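Local coordinates for protein YohF (Salmonella typhimurium, PDB 6WON) that probably acts as an oxidoreductase of the short-chain dehydrogenase/reductase family, perhaps as an acetoin dehydrogenase, at residues 69-74 against 121-126; 99-104 against 152-157; 21-26 against 222-227; 33-36 against 41-44. One frame throughout, in Å; residues are numbered along the deposited sequence.

Contact 1. Residues 69-74 against 121-126; sequences GAQAIE and AQIAAR
Ile-123 of helix 103-131 reaches across to Ala-70, Gln-71, Ile-73 and Glu-74, joining two helices that cover one face of the parallel sheet in a Rossmann fold. Its two branches divide the work. CG1 lies beside the backbone N and the chain then runs out extended (chi2 165°), carrying CD1 to the turn at Ala-70 and Gln-71, where the amide nitrogen NE2 of Gln-71 passes 4.0 Å from CD1 of Ile-123 and the two side chains cross nearly at right angles. The other branch meets its counterpart on the partner helix: CG2 of Ile-123 and CG2 of Ile-73 are 4.0 Å apart. Here the contact is plainly apolar, one branched side chain against another.

Glu-74 lies against the same branch. Its chain bends at chi2 (67°) and brings OE1 to 3.5 Å from CG2 of Ile-123, but the polar role of this oxygen lies elsewhere: OE1 is hydrogen-bonded to NE2 of His-127, one turn further along helix 103-131, while OE2 pairs with NE2 of Gln-78. One oxygen of the carboxylate is thus held across the helix pair, just outside the apolar contact, and the other along its own helix.

Further out, Ala-124 rests on Leu-86 of strand 85-88, and Gln-122 turns to another chain, where its NE2 bonds to the carbonyl oxygens of Phe-98 and Met-101 of the second subunit. Within the contact, the carbonyl O of Ala-70 accepts a bond from Ile-73 N (3.0 Å) and also has CD1 of Ile-123 3.5 Å away.

Contact 2. Residues 99-104 against 152-157; sequences IDMPFT and ASAYTA
Met-101 carries one whole side of this contact, laying the end of its side chain against Ser-153 and Ala-154 at the first turn of helix 153-173. The sulfur is the sounder half of the touch: SD of Met-101 lies 3.6 Å from the methyl CB of Ala-154. The chain runs straight out to it, with CG trans to the backbone nitrogen (chi1 -173°), then turns at the sulfur so that CE heads for Ser-153. That last torsion is eclipsed (chi3 -1°), and the resulting approach of CE to OG of Ser-153 is short for a methyl and a hydroxyl, so the exact place of the methyl is best regarded as doubtful.

Away from this buried touch the segments diverge. Even the nearest pair of CA atoms, those of Met-101 and Ala-154, is 8.7 Å apart, no hydrogen bond crosses, and Asp-100, Pro-102 and Thr-104 are exposed. The helix start is well organised by itself: O of Ala-152, at the N-cap position, receives both Thr-156 N and Thr-156 OG1, each at 2.9 Å, the hydroxyl coming from above the carbonyl plane.

The second subunit adjoins both segments: its Arg-126 bonds through NH2 to O of Ile-99, and its Ser-168 packs on Ser-153, as in the helix-paired dimers of this family. Tyr-155 opens the Tyr-x-x-x-Lys sequence characteristic of the family, so the methionine packs beside what is probably the active-site helix. That helix lies next to helix 103-131, with Ala-154 on Trp-106 and Ile-109.

Contact 3. Residues 21-26 against 222-227; sequences ALLLAQ and LVAWLC
Leu-23 and Leu-24 straddle the small residue Ala-224, and the fit of these two helices follows from that difference in size. Because Ala-224 presents only a methyl, the backbones come close, with the CA atoms of Leu-24 and Ala-224 6.2 Å apart. The methyl is a low bump set against the branch point of Leu-23: CB of Ala-224 lies 3.7 Å from CD2 and 3.9 Å from CG of that leucine, whose CG points directly away from its own backbone N about the first torsion (chi1 -171°).

Leu-24 supplies the larger bump. One methyl settles into the shallow hollow between Ala-224 and Cys-227, three residues apart in the chain: CD2 of Leu-24 stands 4.1 Å from CA of Ala-224 and 4.0 Å from SG of Cys-227. Everything that meets is apolar or sulfur, and no hydrogen bond crosses.

Helices 15-27 and 216-226 lie side by side on the same face of the Rossmann sheet. Beneath them Val-223 packs on Ile-140 and Cys-227 on Ile-138, both of strand 135-140; helix 39-50 flanks Leu-22 through Thr-45 and Lys-48, while Trp-225 turns to Trp-225 of the third subunit.

Contact 4. Residues 33-36 against 41-44; sequences ITWH and GAQE
The carbonyl oxygen of Trp-35, whose indole meets Ala-42 across the contact, is hydrogen-bonded to ND1 of His-60, and the backbone of Trp-35 is further tied to Ile-59 and Leu-61. These bonds set the end of strand 30-35 into the parallel sheet and so fix the platform on which helix 39-50 lies, in the beta-alpha-beta unit of strand 30-35, helix 39-50 and strand 56-60.

Onto that platform the helix lowers a single methyl. CB of Ala-42 sits 3.4 Å from CD1 of Trp-35 and 3.7 Å from CG, obliquely beside the five-membered ring of the indole. The ring gets there because CG is tucked between the backbone nitrogen and the carbonyl carbon (chi1 56°), which turns the CG-CD1 side toward Ala-42. Beside it, at about a right angle as seen from the methyl, stands Ile-33, two residues earlier on the same face of the strand: its CG2 is 3.9 Å from CB of Ala-42. The methyl therefore lies in a notch between an aromatic and a branched side chain, with Thr-58 of the neighbouring strand also touching it.

The helix has polar ties of its own. Gly-41 N is bonded to OD1 of Asp-38, Gly-41 O to OG1 of Thr-45, and Glu-44 OE1 forms a salt bridge with Lys-48 NZ.

Between the segments no hydrogen bond forms. What the side chains add is dispersion and the exclusion of water around one small group, so their fit depends on shape and close approach, while directional bonds hold strand and helix separately.

Overall arrangement
From the N terminus, contact 3 opens first, on helix 15-27, and its loop encloses all the others. Contact 4 closes almost at once, fastening strand 30-35 to the helix that follows. Contact 1 opens at 69-74 and contact 2 at 99-104; contact 1 closes at 121-126 before contact 2 closes at 152-157, so these two cross, both bordering the second subunit. Contact 3 closes last, at 222-227, joining helix 15-27 to helix 216-226 on one face of the sheet, whereas contacts 1 and 2 lie with helices 71-80, 103-131 and 153-173 on the other. Contacts 1 and 4 touch through Ile-73 CD1 and Thr-34 CG2, 4.1 Å apart on the face of strand 30-35 turned to helix 71-80.

Contact 1. Residues 69-74 against 121-126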
loop_
_atom_site.group_PDB
_atom_site.type_symbol
_atom_site.label_atom_id
_atom_site.label_comp_id
_atom_site.label_asym_id
_atom_site.label_seq_id
_atom_site.Cartn_x
_atom_site.Cartn_y
_atom_site.Cartn_z
ATOM N N GLY B 69 30.608 -14.229 -8.286
ATOM C CA GLY B 69 30.411 -13.356 -9.435
ATOM C C GLY B 69 30.291 -11.891 -9.070
ATOM O O GLY B 69 30.604 -11.014 -9.880
ATOM N N ALA B 70 29.841 -11.599 -7.852
ATOM C CA ALA B 70 29.679 -10.211 -7.454
ATOM C C ALA B 70 31.009 -9.531 -7.146
ATOM O O ALA B 70 31.027 -8.302 -6.991
ATOM C CB ALA B 70 28.734 -10.120 -6.249
ATOM N N GLN B 71 32.115 -10.285 -7.082
ATOM C CA GLN B 71 33.412 -9.668 -6.809
ATOM C C GLN B 71 33.802 -8.659 -7.888
ATOM O O GLN B 71 34.561 -7.717 -7.615
ATOM C CB GLN B 71 34.486 -10.743 -6.663
ATOM C CG GLN B 71 34.512 -11.401 -5.286
ATOM C CD GLN B 71 34.568 -10.377 -4.163
ATOM O OE1 GLN B 71 35.560 -9.647 -4.013
ATOM N NE2 GLN B 71 33.497 -10.306 -3.376
ATOM N N ALA B 72 33.278 -8.817 -9.108
ATOM C CA ALA B 72 33.566 -7.846 -10.161
ATOM C C ALA B 72 33.159 -6.427 -9.756
ATOM O O ALA B 72 33.743 -5.446 -10.237
ATOM C CB ALA B 72 32.866 -8.268 -11.454
ATOM N N ILE B 73 32.171 -6.290 -8.873
ATOM C CA ILE B 73 31.838 -4.963 -8.357
ATOM C C ILE B 73 32.997 -4.394 -7.548
ATOM O O ILE B 73 33.339 -3.210 -7.673
ATOM C CB ILE B 73 30.550 -5.030 -7.521
ATOM C CG1 ILE B 73 29.382 -5.502 -8.394
ATOM C CG2 ILE B 73 30.253 -3.665 -6.903
ATOM C CD1 ILE B 73 28.945 -4.504 -9.443
ATOM N N GLU B 74 33.615 -5.221 -6.701
ATOM C CA GLU B 74 34.757 -4.761 -5.917
ATOM C C GLU B 74 35.924 -4.375 -6.819
ATOM O O GLU B 74 36.637 -3.400 -6.541
ATOM C CB GLU B 74 35.172 -5.840 -4.915
ATOM C CG GLU B 74 36.465 -5.545 -4.161
ATOM C CD GLU B 74 36.342 -4.362 -3.211
ATOM O OE1 GLU B 74 35.205 -3.964 -2.871
ATOM O OE2 GLU B 74 37.394 -3.824 -2.800
ATOM N N ALA B 121 24.982 -4.527 -3.338
ATOM C CA ALA B 121 24.675 -3.475 -2.377
ATOM C C ALA B 121 25.607 -3.521 -1.166
ATOM O O ALA B 121 26.080 -2.475 -0.700
ATOM C CB ALA B 121 23.215 -3.584 -1.938
ATOM N N GLN B 122 25.882 -4.721 -0.644
ATOM C CA GLN B 122 26.791 -4.854 0.495
ATOM C C GLN B 122 28.154 -4.272 0.165
ATOM O O GLN B 122 28.723 -3.484 0.933
ATOM C CB GLN B 122 26.954 -6.328 0.874
ATOM C CG GLN B 122 25.893 -6.919 1.760
ATOM C CD GLN B 122 26.256 -8.340 2.182
ATOM O OE1 GLN B 122 26.614 -9.171 1.344
ATOM N NE2 GLN B 122 26.183 -8.615 3.482
ATOM N N ILE B 123 28.696 -4.669 -0.983
ATOM C CA ILE B 123 30.036 -4.243 -1.364
ATOM C C ILE B 123 30.093 -2.732 -1.505
ATOM O O ILE B 123 31.013 -2.082 -0.998
ATOM C CB ILE B 123 30.465 -4.957 -2.656
ATOM C CG1 ILE B 123 30.712 -6.440 -2.357
ATOM C CG2 ILE B 123 31.693 -4.275 -3.259
ATOM C CD1 ILE B 123 30.790 -7.303 -3.594
ATOM N N ALA B 124 29.100 -2.144 -2.183
ATOM C CA ALA B 124 29.113 -0.698 -2.363
ATOM C C ALA B 124 28.939 0.017 -1.028
ATOM O O ALA B 124 29.615 1.021 -0.762
ATOM C CB ALA B 124 28.022 -0.267 -3.355
ATOM N N ALA B 125 28.058 -0.502 -0.169
ATOM C CA ALA B 125 27.795 0.147 1.113
ATOM C C ALA B 125 29.026 0.111 2.017
ATOM O O ALA B 125 29.314 1.088 2.725
ATOM C CB ALA B 125 26.597 -0.518 1.790
ATOM N N ARG B 126 29.782 -0.991 1.986
ATOM C CA ARG B 126 31.029 -1.051 2.750
ATOM C C ARG B 126 31.985 0.063 2.341
ATOM O O ARG B 126 32.643 0.672 3.195
ATOM C CB ARG B 126 31.706 -2.415 2.571
ATOM C CG ARG B 126 31.145 -3.520 3.453
ATOM C CD ARG B 126 31.500 -4.907 2.904
ATOM N NE ARG B 126 30.653 -5.964 3.465
ATOM C CZ ARG B 126 30.430 -7.147 2.889
ATOM N NH1 ARG B 126 30.982 -7.451 1.714
ATOM N NH2 ARG B 126 29.641 -8.033 3.488
#

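Contact 2. Residues 99-104 against 152-157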
loop_
_atom_site.group_PDB
_atom_site.type_symbol
_atom_site.label_atom_id
_atom_site.label_comp_id
_atom_site.label_asym_id
_atom_site.label_seq_id
_atom_site.Cartn_x
_atom_site.Cartn_y
_atom_site.Cartn_z
ATOM N N ILE B 99 2.311 -23.452 -11.040
ATOM C CA ILE B 99 2.022 -24.830 -10.643
ATOM C C ILE B 99 3.128 -25.785 -11.076
ATOM O O ILE B 99 3.327 -26.833 -10.447
ATOM C CB ILE B 99 0.648 -25.269 -11.196
ATOM C CG1 ILE B 99 0.163 -26.527 -10.469
ATOM C CG2 ILE B 99 0.694 -25.481 -12.720
ATOM C CD1 ILE B 99 0.020 -26.332 -8.951
ATOM N N ASP B 100 3.878 -25.435 -12.129
ATOM C CA ASP B 100 4.833 -26.331 -12.766
ATOM C C ASP B 100 6.282 -25.878 -12.662
ATOM O O ASP B 100 7.176 -26.624 -13.083
ATOM C CB ASP B 100 4.505 -26.485 -14.259
ATOM C CG ASP B 100 3.389 -27.457 -14.504
ATOM O OD1 ASP B 100 3.141 -28.300 -13.607
ATOM O OD2 ASP B 100 2.764 -27.385 -15.587
ATOM N N MET B 101 6.539 -24.690 -12.150
ATOM C CA MET B 101 7.869 -24.112 -12.194
ATOM C C MET B 101 8.889 -25.016 -11.502
ATOM O O MET B 101 8.715 -25.334 -10.318
ATOM C CB MET B 101 7.854 -22.736 -11.529
ATOM C CG MET B 101 9.165 -21.991 -11.690
ATOM S SD MET B 101 9.174 -20.361 -10.924
ATOM C CE MET B 101 7.507 -20.258 -10.271
ATOM N N PRO B 102 9.952 -25.444 -12.189
ATOM C CA PRO B 102 11.026 -26.195 -11.512
ATOM C C PRO B 102 11.682 -25.368 -10.409
ATOM O O PRO B 102 11.834 -24.149 -10.522
ATOM C CB PRO B 102 12.026 -26.492 -12.639
ATOM C CG PRO B 102 11.278 -26.317 -13.908
ATOM C CD PRO B 102 10.173 -25.310 -13.637
ATOM N N PHE B 103 12.088 -26.049 -9.335
ATOM C CA PHE B 103 12.821 -25.360 -8.278
ATOM C C PHE B 103 14.066 -24.654 -8.818
ATOM O O PHE B 103 14.408 -23.553 -8.365
ATOM C CB PHE B 103 13.195 -26.341 -7.174
ATOM C CG PHE B 103 13.766 -25.681 -5.943
ATOM C CD1 PHE B 103 13.026 -24.742 -5.237
ATOM C CD2 PHE B 103 15.033 -26.018 -5.482
ATOM C CE1 PHE B 103 13.536 -24.143 -4.092
ATOM C CE2 PHE B 103 15.556 -25.426 -4.339
ATOM C CZ PHE B 103 14.808 -24.476 -3.646
ATOM N N THR B 104 14.743 -25.254 -9.803
ATOM C CA THR B 104 15.959 -24.634 -10.329
ATOM C C THR B 104 15.653 -23.275 -10.944
ATOM O O THR B 104 16.436 -22.326 -10.802
ATOM C CB THR B 104 16.649 -25.561 -11.341
ATOM O OG1 THR B 104 17.856 -24.949 -11.823
ATOM C CG2 THR B 104 15.753 -25.868 -12.537
ATOM N N ALA B 152 4.422 -15.159 -13.844
ATOM C CA ALA B 152 5.760 -14.743 -13.437
ATOM C C ALA B 152 5.821 -14.622 -11.920
ATOM O O ALA B 152 6.215 -13.592 -11.367
ATOM C CB ALA B 152 6.152 -13.436 -14.118
ATOM N N SER B 153 5.418 -15.697 -11.228
ATOM C CA SER B 153 5.372 -15.656 -9.770
ATOM C C SER B 153 6.762 -15.513 -9.167
ATOM O O SER B 153 6.944 -14.793 -8.178
ATOM C CB SER B 153 4.695 -16.912 -9.226
ATOM O OG SER B 153 5.377 -18.081 -9.652
ATOM N N ALA B 154 7.753 -16.211 -9.722
ATOM C CA ALA B 154 9.112 -16.062 -9.202
ATOM C C ALA B 154 9.586 -14.622 -9.352
ATOM O O ALA B 154 10.118 -14.020 -8.412
ATOM C CB ALA B 154 10.065 -17.023 -9.922
ATOM N N TYR B 155 9.389 -14.051 -10.537
ATOM C CA TYR B 155 9.809 -12.673 -10.780
ATOM C C TYR B 155 9.097 -11.712 -9.833
ATOM O O TYR B 155 9.726 -10.824 -9.243
ATOM C CB TYR B 155 9.545 -12.343 -12.246
ATOM C CG TYR B 155 9.705 -10.911 -12.671
ATOM C CD1 TYR B 155 10.950 -10.393 -13.003
ATOM C CD2 TYR B 155 8.594 -10.084 -12.777
ATOM C CE1 TYR B 155 11.081 -9.084 -13.404
ATOM C CE2 TYR B 155 8.713 -8.786 -13.178
ATOM C CZ TYR B 155 9.949 -8.286 -13.491
ATOM O OH TYR B 155 10.036 -6.972 -13.885
ATOM N N THR B 156 7.791 -11.901 -9.639
ATOM C CA THR B 156 7.039 -11.044 -8.722
ATOM C C THR B 156 7.569 -11.164 -7.303
ATOM O O THR B 156 7.774 -10.159 -6.613
ATOM C CB THR B 156 5.563 -11.420 -8.758
ATOM O OG1 THR B 156 5.048 -11.236 -10.085
ATOM C CG2 THR B 156 4.767 -10.600 -7.734
ATOM N N ALA B 157 7.795 -12.395 -6.846
ATOM C CA ALA B 157 8.264 -12.589 -5.480
ATOM C C ALA B 157 9.641 -11.975 -5.287
ATOM O O ALA B 157 9.920 -11.375 -4.245
ATOM C CB ALA B 157 8.289 -14.079 -5.134
#

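Contact 3. Residues 21-26 against 222-227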
loop_
_atom_site.group_PDB
_atom_site.type_symbol
_atom_site.label_atom_id
_atom_site.label_comp_id
_atom_site.label_asym_id
_atom_site.label_seq_id
_atom_site.Cartn_x
_atom_site.Cartn_y
_atom_site.Cartn_z
ATOM N N ALA B 21 23.480 5.310 -16.833
ATOM C CA ALA B 21 24.920 5.547 -16.835
ATOM C C ALA B 21 25.269 6.819 -17.597
ATOM O O ALA B 21 26.121 7.605 -17.161
ATOM C CB ALA B 21 25.650 4.345 -17.434
ATOM N N LEU B 22 24.623 7.037 -18.739
ATOM C CA LEU B 22 24.959 8.187 -19.570
ATOM C C LEU B 22 24.451 9.486 -18.949
ATOM O O LEU B 22 25.123 10.520 -19.021
ATOM C CB LEU B 22 24.387 7.990 -20.974
ATOM C CG LEU B 22 25.090 6.932 -21.844
ATOM C CD1 LEU B 22 24.526 6.956 -23.266
ATOM C CD2 LEU B 22 26.586 7.154 -21.880
ATOM N N LEU B 23 23.266 9.461 -18.344
ATOM C CA LEU B 23 22.773 10.674 -17.709
ATOM C C LEU B 23 23.629 11.040 -16.505
ATOM O O LEU B 23 23.941 12.219 -16.295
ATOM C CB LEU B 23 21.314 10.502 -17.310
ATOM C CG LEU B 23 20.584 11.747 -16.827
ATOM C CD1 LEU B 23 20.822 12.973 -17.765
ATOM C CD2 LEU B 23 19.109 11.422 -16.702
ATOM N N LEU B 24 24.051 10.040 -15.727
ATOM C CA LEU B 24 24.896 10.318 -14.571
ATOM C C LEU B 24 26.254 10.845 -15.009
ATOM O O LEU B 24 26.779 11.790 -14.409
ATOM C CB LEU B 24 25.050 9.061 -13.706
ATOM C CG LEU B 24 23.779 8.612 -12.974
ATOM C CD1 LEU B 24 23.950 7.242 -12.280
ATOM C CD2 LEU B 24 23.305 9.690 -11.993
ATOM N N ALA B 25 26.828 10.266 -16.070
ATOM C CA ALA B 25 28.044 10.822 -16.659
ATOM C C ALA B 25 27.824 12.267 -17.103
ATOM O O ALA B 25 28.619 13.157 -16.786
ATOM C CB ALA B 25 28.498 9.953 -17.838
ATOM N N GLN B 26 26.731 12.525 -17.824
ATOM C CA GLN B 26 26.426 13.899 -18.211
ATOM C C GLN B 26 26.288 14.811 -16.996
ATOM O O GLN B 26 26.626 15.996 -17.071
ATOM C CB GLN B 26 25.153 13.939 -19.054
ATOM C CG GLN B 26 24.843 15.307 -19.660
ATOM C CD GLN B 26 23.557 15.295 -20.466
ATOM O OE1 GLN B 26 22.991 14.237 -20.736
ATOM N NE2 GLN B 26 23.089 16.466 -20.846
ATOM N N LEU B 222 14.513 10.025 -13.307
ATOM C CA LEU B 222 14.229 9.955 -11.879
ATOM C C LEU B 222 15.428 9.425 -11.107
ATOM O O LEU B 222 15.759 9.936 -10.029
ATOM C CB LEU B 222 13.009 9.077 -11.620
ATOM C CG LEU B 222 12.652 8.988 -10.131
ATOM C CD1 LEU B 222 12.306 10.382 -9.589
ATOM C CD2 LEU B 222 11.502 7.996 -9.861
ATOM N N VAL B 223 16.082 8.388 -11.636
ATOM C CA VAL B 223 17.296 7.872 -11.008
ATOM C C VAL B 223 18.320 8.989 -10.830
ATOM O O VAL B 223 18.947 9.115 -9.766
ATOM C CB VAL B 223 17.870 6.705 -11.834
ATOM C CG1 VAL B 223 19.261 6.341 -11.321
ATOM C CG2 VAL B 223 16.932 5.482 -11.776
ATOM N N ALA B 224 18.498 9.825 -11.862
ATOM C CA ALA B 224 19.402 10.972 -11.739
ATOM C C ALA B 224 18.968 11.915 -10.621
ATOM O O ALA B 224 19.805 12.387 -9.845
ATOM C CB ALA B 224 19.478 11.750 -13.052
ATOM N N TRP B 225 17.671 12.224 -10.538
ATOM C CA TRP B 225 17.215 13.121 -9.479
ATOM C C TRP B 225 17.537 12.552 -8.102
ATOM O O TRP B 225 17.983 13.284 -7.213
ATOM C CB TRP B 225 15.713 13.406 -9.597
ATOM C CG TRP B 225 15.260 14.287 -8.452
ATOM C CD1 TRP B 225 15.408 15.650 -8.353
ATOM C CD2 TRP B 225 14.653 13.863 -7.221
ATOM N NE1 TRP B 225 14.904 16.091 -7.156
ATOM C CE2 TRP B 225 14.447 15.018 -6.438
ATOM C CE3 TRP B 225 14.261 12.622 -6.709
ATOM C CZ2 TRP B 225 13.862 14.969 -5.177
ATOM C CZ3 TRP B 225 13.677 12.577 -5.451
ATOM C CH2 TRP B 225 13.484 13.743 -4.701
ATOM N N LEU B 226 17.339 11.243 -7.916
ATOM C CA LEU B 226 17.653 10.595 -6.645
ATOM C C LEU B 226 19.134 10.673 -6.291
ATOM O O LEU B 226 19.489 10.535 -5.115
ATOM C CB LEU B 226 17.211 9.137 -6.685
ATOM C CG LEU B 226 15.694 8.917 -6.593
ATOM C CD1 LEU B 226 15.345 7.485 -6.903
ATOM C CD2 LEU B 226 15.170 9.302 -5.207
ATOM N N CYS B 227 20.007 10.880 -7.273
ATOM C CA CYS B 227 21.428 11.065 -7.009
ATOM C C CYS B 227 21.808 12.525 -6.816
ATOM O O CYS B 227 22.988 12.816 -6.588
ATOM C CB CYS B 227 22.266 10.462 -8.147
ATOM S SG CYS B 227 21.973 8.702 -8.375
#

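Contact 4. Residues 33-36 against 41-44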
loop_
_atom_site.group_PDB
_atom_site.type_symbol
_atom_site.label_atom_id
_atom_site.label_comp_id
_atom_site.label_asym_id
_atom_site.label_seq_id
_atom_site.Cartn_x
_atom_site.Cartn_y
_atom_site.Cartn_z
ATOM N N ILE B 33 30.524 0.719 -15.426
ATOM C CA ILE B 33 29.572 0.029 -16.293
ATOM C C ILE B 33 29.835 -1.467 -16.188
ATOM O O ILE B 33 30.972 -1.908 -16.383
ATOM C CB ILE B 33 29.720 0.504 -17.755
ATOM C CG1 ILE B 33 29.218 1.935 -17.925
ATOM C CG2 ILE B 33 29.038 -0.444 -18.731
ATOM C CD1 ILE B 33 30.058 2.753 -18.914
ATOM N N THR B 34 28.800 -2.254 -15.884
ATOM C CA THR B 34 28.939 -3.707 -15.939
ATOM C C THR B 34 28.082 -4.273 -17.064
ATOM O O THR B 34 27.067 -3.686 -17.455
ATOM C CB THR B 34 28.587 -4.395 -14.609
ATOM O OG1 THR B 34 27.163 -4.616 -14.505
ATOM C CG2 THR B 34 29.078 -3.574 -13.439
ATOM N N TRP B 35 28.517 -5.420 -17.591
ATOM C CA TRP B 35 27.861 -6.070 -18.713
ATOM C C TRP B 35 27.917 -7.582 -18.535
ATOM O O TRP B 35 28.894 -8.134 -18.011
ATOM C CB TRP B 35 28.511 -5.677 -20.051
ATOM C CG TRP B 35 29.996 -5.941 -20.122
ATOM C CD1 TRP B 35 30.996 -5.106 -19.715
ATOM C CD2 TRP B 35 30.645 -7.111 -20.653
ATOM N NE1 TRP B 35 32.223 -5.680 -19.954
ATOM C CE2 TRP B 35 32.038 -6.911 -20.525
ATOM C CE3 TRP B 35 30.182 -8.312 -21.213
ATOM C CZ2 TRP B 35 32.976 -7.864 -20.936
ATOM C CZ3 TRP B 35 31.121 -9.262 -21.624
ATOM C CH2 TRP B 35 32.500 -9.030 -21.479
ATOM N N HIS B 36 26.879 -8.257 -18.974
ATOM C CA HIS B 36 26.784 -9.681 -18.848
ATOM C C HIS B 36 27.324 -10.398 -20.082
ATOM O O HIS B 36 28.186 -11.166 -19.950
ATOM C CB HIS B 36 25.385 -10.089 -18.548
ATOM C CG HIS B 36 25.181 -11.562 -18.526
ATOM N ND1 HIS B 36 25.485 -12.341 -17.443
ATOM C CD2 HIS B 36 24.709 -12.398 -19.469
ATOM C CE1 HIS B 36 25.203 -13.591 -17.715
ATOM N NE2 HIS B 36 24.739 -13.654 -18.942
ATOM N N GLY B 41 28.373 -3.162 -26.503
ATOM C CA GLY B 41 27.466 -2.157 -25.967
ATOM C C GLY B 41 28.020 -1.471 -24.732
ATOM O O GLY B 41 27.842 -0.265 -24.545
ATOM N N ALA B 42 28.698 -2.228 -23.869
ATOM C CA ALA B 42 29.333 -1.609 -22.711
ATOM C C ALA B 42 30.445 -0.657 -23.145
ATOM O O ALA B 42 30.609 0.421 -22.562
ATOM C CB ALA B 42 29.877 -2.681 -21.776
ATOM N N GLN B 43 31.208 -1.038 -24.174
ATOM C CA GLN B 43 32.246 -0.158 -24.692
ATOM C C GLN B 43 31.646 1.072 -25.349
ATOM O O GLN B 43 32.262 2.142 -25.336
ATOM C CB GLN B 43 33.140 -0.915 -25.678
ATOM C CG GLN B 43 33.849 -2.109 -25.045
ATOM C CD GLN B 43 34.645 -2.962 -26.031
ATOM O OE1 GLN B 43 34.521 -2.820 -27.253
ATOM N NE2 GLN B 43 35.466 -3.866 -25.495
ATOM N N GLU B 44 30.450 0.950 -25.921
ATOM C CA GLU B 44 29.821 2.118 -26.521
ATOM C C GLU B 44 29.279 3.073 -25.464
ATOM O O GLU B 44 29.311 4.297 -25.656
ATOM C CB GLU B 44 28.713 1.678 -27.477
ATOM C CG GLU B 44 28.147 2.801 -28.329
ATOM C CD GLU B 44 29.183 3.518 -29.211
ATOM O OE1 GLU B 44 28.785 4.507 -29.866
ATOM O OE2 GLU B 44 30.364 3.090 -29.286
#